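PDB 3MCZ: O-methyltransferase from Burkholderia thailandensis, which probably transfers a methyl group from S-adenosylmethionine to an oxygen atom of a substrate not identified, and forms a dimer. Local coordinates for residues I40-F50 against L76-L85. Sequence-based numbering, arbitrary orientation. Where two conformers were deposited one is given.
Sequences ILHYAVADKLF and LLHALAALGL
I40 opens the contact with the CG2 methyl of its beta-branched side chain, which sits 3.8 Å from L80 CD2 and 4.1 Å from L83 CD1; branching so near the backbone lets one methyl meet both leucines, and I40 and L80 pass each other in opposite directions. L41, longer, sends CD1 across L85 at about a right angle. Y43 suits a border between apolar and polar: its ring takes L76 CD2 at the edge, 3.9 Å from CE2, while Y43 OH donates to D47 OD2, a carboxylate oxygen that also forms a salt bridge with R133 of the second subunit. A44 is small enough to let L80 settle against the helix. K48, with positive phi, ends the helix in a Schellman motif and turns the chain back so that L49 can reach inward, meeting L76 and L80 in one of its two modelled conformations. The broad ring of F50 touches two leucines obliquely, its CZ 4.0 Å from L85 CD1 and its CE1 near L80 CD1. A second Schellman motif, at G84, ends the other helix and brings L85 to this ring. No hydrogen bond crosses the interface; long aliphatic side chains bridge helix segments 40-46 and 76-82, whose axes lie 11.7 Å apart at 111°. Both belong to the dimerisation domain, assigned by sequence to the helix-turn-helix group. Helix 97-103 packs on L41 and F50, helix 59-66 on L49, and strand 86-89 follows directly from L85 into the hairpin with 92-95.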
ATOM      1  N   ILE A  40      -4.740   5.648   4.468  1.00 13.40           N
ATOM      2  CA  ILE A  40      -5.998   5.934   5.191  1.00 13.64           C
ATOM      3  C   ILE A  40      -5.880   5.510   6.672  1.00 13.75           C
ATOM      4  O   ILE A  40      -6.201   6.280   7.586  1.00 13.38           O
ATOM      5  CB  ILE A  40      -7.173   5.208   4.531  1.00 13.65           C
ATOM      6  CG1 ILE A  40      -7.403   5.765   3.133  1.00 13.23           C
ATOM      7  CG2 ILE A  40      -8.462   5.266   5.416  1.00 14.22           C
ATOM      8  CD1 ILE A  40      -8.312   4.862   2.277  1.00 14.22           C
ATOM      9  N   LEU A  41      -5.437   4.276   6.901  1.00 12.96           N
ATOM     10  CA  LEU A  41      -5.233   3.814   8.250  1.00 13.17           C
ATOM     11  C   LEU A  41      -4.179   4.601   8.984  1.00 13.07           C
ATOM     12  O   LEU A  41      -4.346   4.918  10.160  1.00 14.16           O
ATOM     13  CB  LEU A  41      -4.859   2.334   8.255  1.00 11.79           C
ATOM     14  CG  LEU A  41      -4.651   1.691   9.638  1.00 12.68           C
ATOM     15  CD1 LEU A  41      -5.853   1.878  10.595  1.00 11.27           C
ATOM     16  CD2 LEU A  41      -4.251   0.188   9.460  1.00 12.80           C
ATOM     17  N   HIS A  42      -3.071   4.897   8.302  1.00 13.31           N
ATOM     18  CA  HIS A  42      -2.020   5.684   8.897  1.00 14.02           C
ATOM     19  C   HIS A  42      -2.577   7.001   9.375  1.00 14.01           C
ATOM     20  O   HIS A  42      -2.272   7.428  10.508  1.00 14.99           O
ATOM     21  CB  HIS A  42      -0.822   5.938   7.953  1.00 14.05           C
ATOM     22  CG  HIS A  42      -0.110   4.694   7.480  1.00 12.27           C
ATOM     23  ND1 HIS A  42       0.676   4.702   6.352  1.00 14.71           N
ATOM     24  CD2 HIS A  42      -0.112   3.415   7.925  1.00 14.69           C
ATOM     25  CE1 HIS A  42       1.152   3.492   6.129  1.00 15.17           C
ATOM     26  NE2 HIS A  42       0.664   2.679   7.052  1.00 15.48           N
ATOM     27  N   TYR A  43      -3.388   7.652   8.545  1.00 13.74           N
ATOM     28  CA  TYR A  43      -3.959   8.957   8.909  1.00 12.78           C
ATOM     29  C   TYR A  43      -4.863   8.855  10.159  1.00 12.72           C
ATOM     30  O   TYR A  43      -4.726   9.656  11.102  1.00 11.66           O
ATOM     31  CB  TYR A  43      -4.731   9.621   7.711  1.00 13.74           C
ATOM     32  CG  TYR A  43      -5.475  10.788   8.242  1.00 14.90           C
ATOM     33  CD1 TYR A  43      -4.786  11.892   8.692  1.00 16.27           C
ATOM     34  CD2 TYR A  43      -6.835  10.719   8.491  1.00 16.92           C
ATOM     35  CE1 TYR A  43      -5.415  12.917   9.296  1.00 17.65           C
ATOM     36  CE2 TYR A  43      -7.483  11.762   9.090  1.00 16.50           C
ATOM     37  CZ  TYR A  43      -6.769  12.861   9.481  1.00 17.85           C
ATOM     38  OH  TYR A  43      -7.383  13.892  10.111  1.00 18.16           O
ATOM     39  N   ALA A  44      -5.772   7.866  10.164  1.00 12.05           N
ATOM     40  CA  ALA A  44      -6.756   7.734  11.224  1.00 12.48           C
ATOM     41  C   ALA A  44      -6.052   7.507  12.568  1.00 12.76           C
ATOM     42  O   ALA A  44      -6.445   8.059  13.598  1.00 12.79           O
ATOM     43  CB  ALA A  44      -7.736   6.599  10.930  1.00 11.99           C
ATOM     44  N   VAL A  45      -4.978   6.742  12.521  1.00 12.73           N
ATOM     45  CA  VAL A  45      -4.194   6.405  13.701  1.00 13.92           C
ATOM     46  C   VAL A  45      -3.404   7.628  14.181  1.00 14.74           C
ATOM     47  O   VAL A  45      -3.419   7.924  15.397  1.00 14.73           O
ATOM     48  CB  VAL A  45      -3.274   5.208  13.431  1.00 12.69           C
ATOM     49  CG1 VAL A  45      -2.269   4.988  14.580  1.00 13.85           C
ATOM     50  CG2 VAL A  45      -4.111   3.941  13.261  1.00 14.05           C
ATOM     51  N   ALA A  46      -2.764   8.341  13.237  1.00 15.89           N
ATOM     52  CA  ALA A  46      -1.900   9.507  13.563  1.00 16.40           C
ATOM     53  C   ALA A  46      -2.652  10.640  14.200  1.00 17.54           C
ATOM     54  O   ALA A  46      -2.143  11.287  15.129  1.00 16.71           O
ATOM     55  CB  ALA A  46      -1.176  10.032  12.337  1.00 16.96           C
ATOM     56  N   ASP A  47      -3.853  10.913  13.687  1.00 17.50           N
ATOM     57  CA  ASP A  47      -4.685  11.987  14.203  1.00 18.26           C
ATOM     58  C   ASP A  47      -5.550  11.492  15.373  1.00 17.53           C
ATOM     59  O   ASP A  47      -6.359  12.246  15.899  1.00 16.71           O
ATOM     60  CB  ASP A  47      -5.578  12.552  13.076  1.00 19.35           C
ATOM     61  CG  ASP A  47      -5.493  14.090  12.947  1.00 24.19           C
ATOM     62  OD1 ASP A  47      -4.754  14.732  13.731  1.00 32.82           O
ATOM     63  OD2 ASP A  47      -6.171  14.673  12.066  1.00 28.44           O
ATOM     64  N   LYS A  48      -5.371  10.236  15.784  1.00 16.56           N
ATOM     65  CA  LYS A  48      -6.126   9.633  16.899  1.00 16.89           C
ATOM     66  C   LYS A  48      -7.660   9.790  16.738  1.00 15.36           C
ATOM     67  O   LYS A  48      -8.376  10.118  17.694  1.00 14.57           O
ATOM     68  CB  LYS A  48      -5.669  10.189  18.265  1.00 16.58           C
ATOM     69  CG  LYS A  48      -4.172  10.037  18.520  1.00 20.62           C
ATOM     70  CD  LYS A  48      -3.735  10.740  19.819  1.00 24.49           C
ATOM     71  CE  LYS A  48      -2.242  10.477  20.083  1.00 27.20           C
ATOM     72  NZ  LYS A  48      -1.363  11.199  19.097  1.00 29.27           N
ATOM     73  N   LEU A  49      -8.152   9.570  15.528  1.00 14.44           N
ATOM     74  CA  LEU A  49      -9.578   9.711  15.249  0.50 14.69           C
ATOM     75  C   LEU A  49     -10.399   8.725  16.071  1.00 14.35           C
ATOM     76  O   LEU A  49     -11.493   9.034  16.543  1.00 14.82           O
ATOM     77  CB  LEU A  49      -9.826   9.481  13.751  0.50 14.67           C
ATOM     78  CG  LEU A  49     -11.269   9.539  13.262  0.50 15.09           C
ATOM     79  CD1 LEU A  49     -11.878  10.923  13.468  0.50 15.06           C
ATOM     80  CD2 LEU A  49     -11.335   9.135  11.782  0.50 16.45           C
ATOM     81  N   PHE A  50      -9.862   7.526  16.256  1.00 14.57           N
ATOM     82  CA  PHE A  50     -10.619   6.448  16.908  1.00 15.17           C
ATOM     83  C   PHE A  50     -10.805   6.617  18.423  1.00 15.73           C
ATOM     84  O   PHE A  50     -11.645   5.938  19.040  1.00 15.09           O
ATOM     85  CB  PHE A  50      -9.990   5.097  16.598  1.00 14.94           C
ATOM     86  CG  PHE A  50      -9.912   4.799  15.138  1.00 16.72           C
ATOM     87  CD1 PHE A  50     -11.056   4.717  14.372  1.00 17.22           C
ATOM     88  CD2 PHE A  50      -8.668   4.601  14.511  1.00 18.67           C
ATOM     89  CE1 PHE A  50     -10.969   4.421  13.007  1.00 18.95           C
ATOM     90  CE2 PHE A  50      -8.581   4.309  13.157  1.00 18.43           C
ATOM     91  CZ  PHE A  50      -9.738   4.222  12.403  1.00 18.22           C
ATOM     92  N   LEU A  76     -14.739  10.486   4.791  1.00 10.36           N
ATOM     93  CA  LEU A  76     -13.754   9.677   5.475  1.00 10.71           C
ATOM     94  C   LEU A  76     -14.444   8.657   6.378  1.00 10.99           C
ATOM     95  O   LEU A  76     -14.056   7.500   6.401  1.00 10.43           O
ATOM     96  CB  LEU A  76     -12.809  10.532   6.284  1.00 11.35           C
ATOM     97  CG  LEU A  76     -11.764   9.741   7.113  1.00 12.60           C
ATOM     98  CD1 LEU A  76     -10.799   8.912   6.294  1.00 15.89           C
ATOM     99  CD2 LEU A  76     -11.035  10.719   8.015  1.00 16.58           C
ATOM    100  N   LEU A  77     -15.456   9.096   7.120  1.00 11.68           N
ATOM    101  CA  LEU A  77     -16.059   8.222   8.103  1.00 12.55           C
ATOM    102  C   LEU A  77     -16.738   7.063   7.397  1.00 13.00           C
ATOM    103  O   LEU A  77     -16.669   5.936   7.865  1.00 11.88           O
ATOM    104  CB  LEU A  77     -17.036   8.966   9.000  1.00 12.44           C
ATOM    105  CG  LEU A  77     -16.434  10.021   9.930  1.00 14.59           C
ATOM    106  CD1 LEU A  77     -17.502  11.016  10.327  1.00 15.41           C
ATOM    107  CD2 LEU A  77     -15.802   9.352  11.171  1.00 14.26           C
ATOM    108  N   HIS A  78     -17.413   7.365   6.286  1.00 13.46           N
ATOM    109  CA  HIS A  78     -18.003   6.316   5.454  1.00 13.07           C
ATOM    110  C   HIS A  78     -16.991   5.314   4.947  1.00 12.09           C
ATOM    111  O   HIS A  78     -17.225   4.120   5.010  1.00 11.57           O
ATOM    112  CB  HIS A  78     -18.850   6.938   4.322  1.00 13.52           C
ATOM    113  CG  HIS A  78     -20.132   7.538   4.807  1.00 12.90           C
ATOM    114  ND1 HIS A  78     -20.458   8.861   4.612  1.00 16.21           N
ATOM    115  CD2 HIS A  78     -21.179   6.988   5.465  1.00 15.88           C
ATOM    116  CE1 HIS A  78     -21.645   9.106   5.141  1.00 17.57           C
ATOM    117  NE2 HIS A  78     -22.095   7.989   5.683  1.00 15.01           N
ATOM    118  N   ALA A  79     -15.833   5.768   4.485  1.00 11.22           N
ATOM    119  CA  ALA A  79     -14.801   4.849   4.042  1.00 11.92           C
ATOM    120  C   ALA A  79     -14.250   3.984   5.188  1.00 12.00           C
ATOM    121  O   ALA A  79     -13.988   2.777   4.995  1.00 12.49           O
ATOM    122  CB  ALA A  79     -13.632   5.631   3.334  1.00 11.69           C
ATOM    123  N   LEU A  80     -14.099   4.579   6.375  1.00 12.07           N
ATOM    124  CA  LEU A  80     -13.678   3.825   7.562  1.00 11.91           C
ATOM    125  C   LEU A  80     -14.715   2.784   8.002  1.00 12.39           C
ATOM    126  O   LEU A  80     -14.361   1.662   8.384  1.00 13.17           O
ATOM    127  CB  LEU A  80     -13.370   4.767   8.706  1.00 12.09           C
ATOM    128  CG  LEU A  80     -12.138   5.653   8.492  1.00 12.48           C
ATOM    129  CD1 LEU A  80     -11.986   6.656   9.649  1.00 13.15           C
ATOM    130  CD2 LEU A  80     -10.837   4.756   8.362  1.00  9.09           C
ATOM    131  N   ALA A  81     -15.990   3.127   7.886  1.00 12.66           N
ATOM    132  CA  ALA A  81     -17.059   2.185   8.177  1.00 12.50           C
ATOM    133  C   ALA A  81     -17.022   0.998   7.194  1.00 13.52           C
ATOM    134  O   ALA A  81     -17.083  -0.192   7.588  1.00 14.71           O
ATOM    135  CB  ALA A  81     -18.405   2.898   8.136  1.00 13.03           C
ATOM    136  N   ALA A  82     -16.875   1.317   5.918  1.00 13.58           N
ATOM    137  CA  ALA A  82     -16.770   0.313   4.870  1.00 14.65           C
ATOM    138  C   ALA A  82     -15.584  -0.612   5.071  1.00 15.48           C
ATOM    139  O   ALA A  82     -15.666  -1.785   4.722  1.00 15.52           O
ATOM    140  CB  ALA A  82     -16.683   0.985   3.463  1.00 14.08           C
ATOM    141  N   LEU A  83     -14.480  -0.083   5.594  1.00 16.16           N
ATOM    142  CA  LEU A  83     -13.311  -0.906   5.970  1.00 17.37           C
ATOM    143  C   LEU A  83     -13.523  -1.848   7.170  1.00 18.08           C
ATOM    144  O   LEU A  83     -12.713  -2.758   7.387  1.00 19.80           O
ATOM    145  CB  LEU A  83     -12.078  -0.010   6.191  1.00 17.02           C
ATOM    146  CG  LEU A  83     -11.355   0.511   4.946  1.00 17.86           C
ATOM    147  CD1 LEU A  83     -10.327   1.570   5.282  1.00 19.20           C
ATOM    148  CD2 LEU A  83     -10.683  -0.636   4.165  1.00 19.36           C
ATOM    149  N   GLY A  84     -14.595  -1.658   7.936  1.00 17.92           N
ATOM    150  CA  GLY A  84     -14.857  -2.452   9.148  1.00 17.93           C
ATOM    151  C   GLY A  84     -14.253  -1.835  10.397  1.00 17.77           C
ATOM    152  O   GLY A  84     -14.130  -2.495  11.449  1.00 19.26           O
ATOM    153  N   LEU A  85     -13.875  -0.564  10.304  1.00 17.82           N
ATOM    154  CA  LEU A  85     -13.269   0.137  11.431  1.00 17.26           C
ATOM    155  C   LEU A  85     -14.269   0.921  12.248  1.00 17.20           C
ATOM    156  O   LEU A  85     -14.002   1.220  13.414  1.00 17.49           O
ATOM    157  CB  LEU A  85     -12.137   1.041  10.946  1.00 17.38           C
ATOM    158  CG  LEU A  85     -10.994   0.278  10.266  1.00 17.86           C
ATOM    159  CD1 LEU A  85      -9.839   1.216   9.784  1.00 17.73           C
ATOM    160  CD2 LEU A  85     -10.470  -0.833  11.170  1.00 18.94           C
TER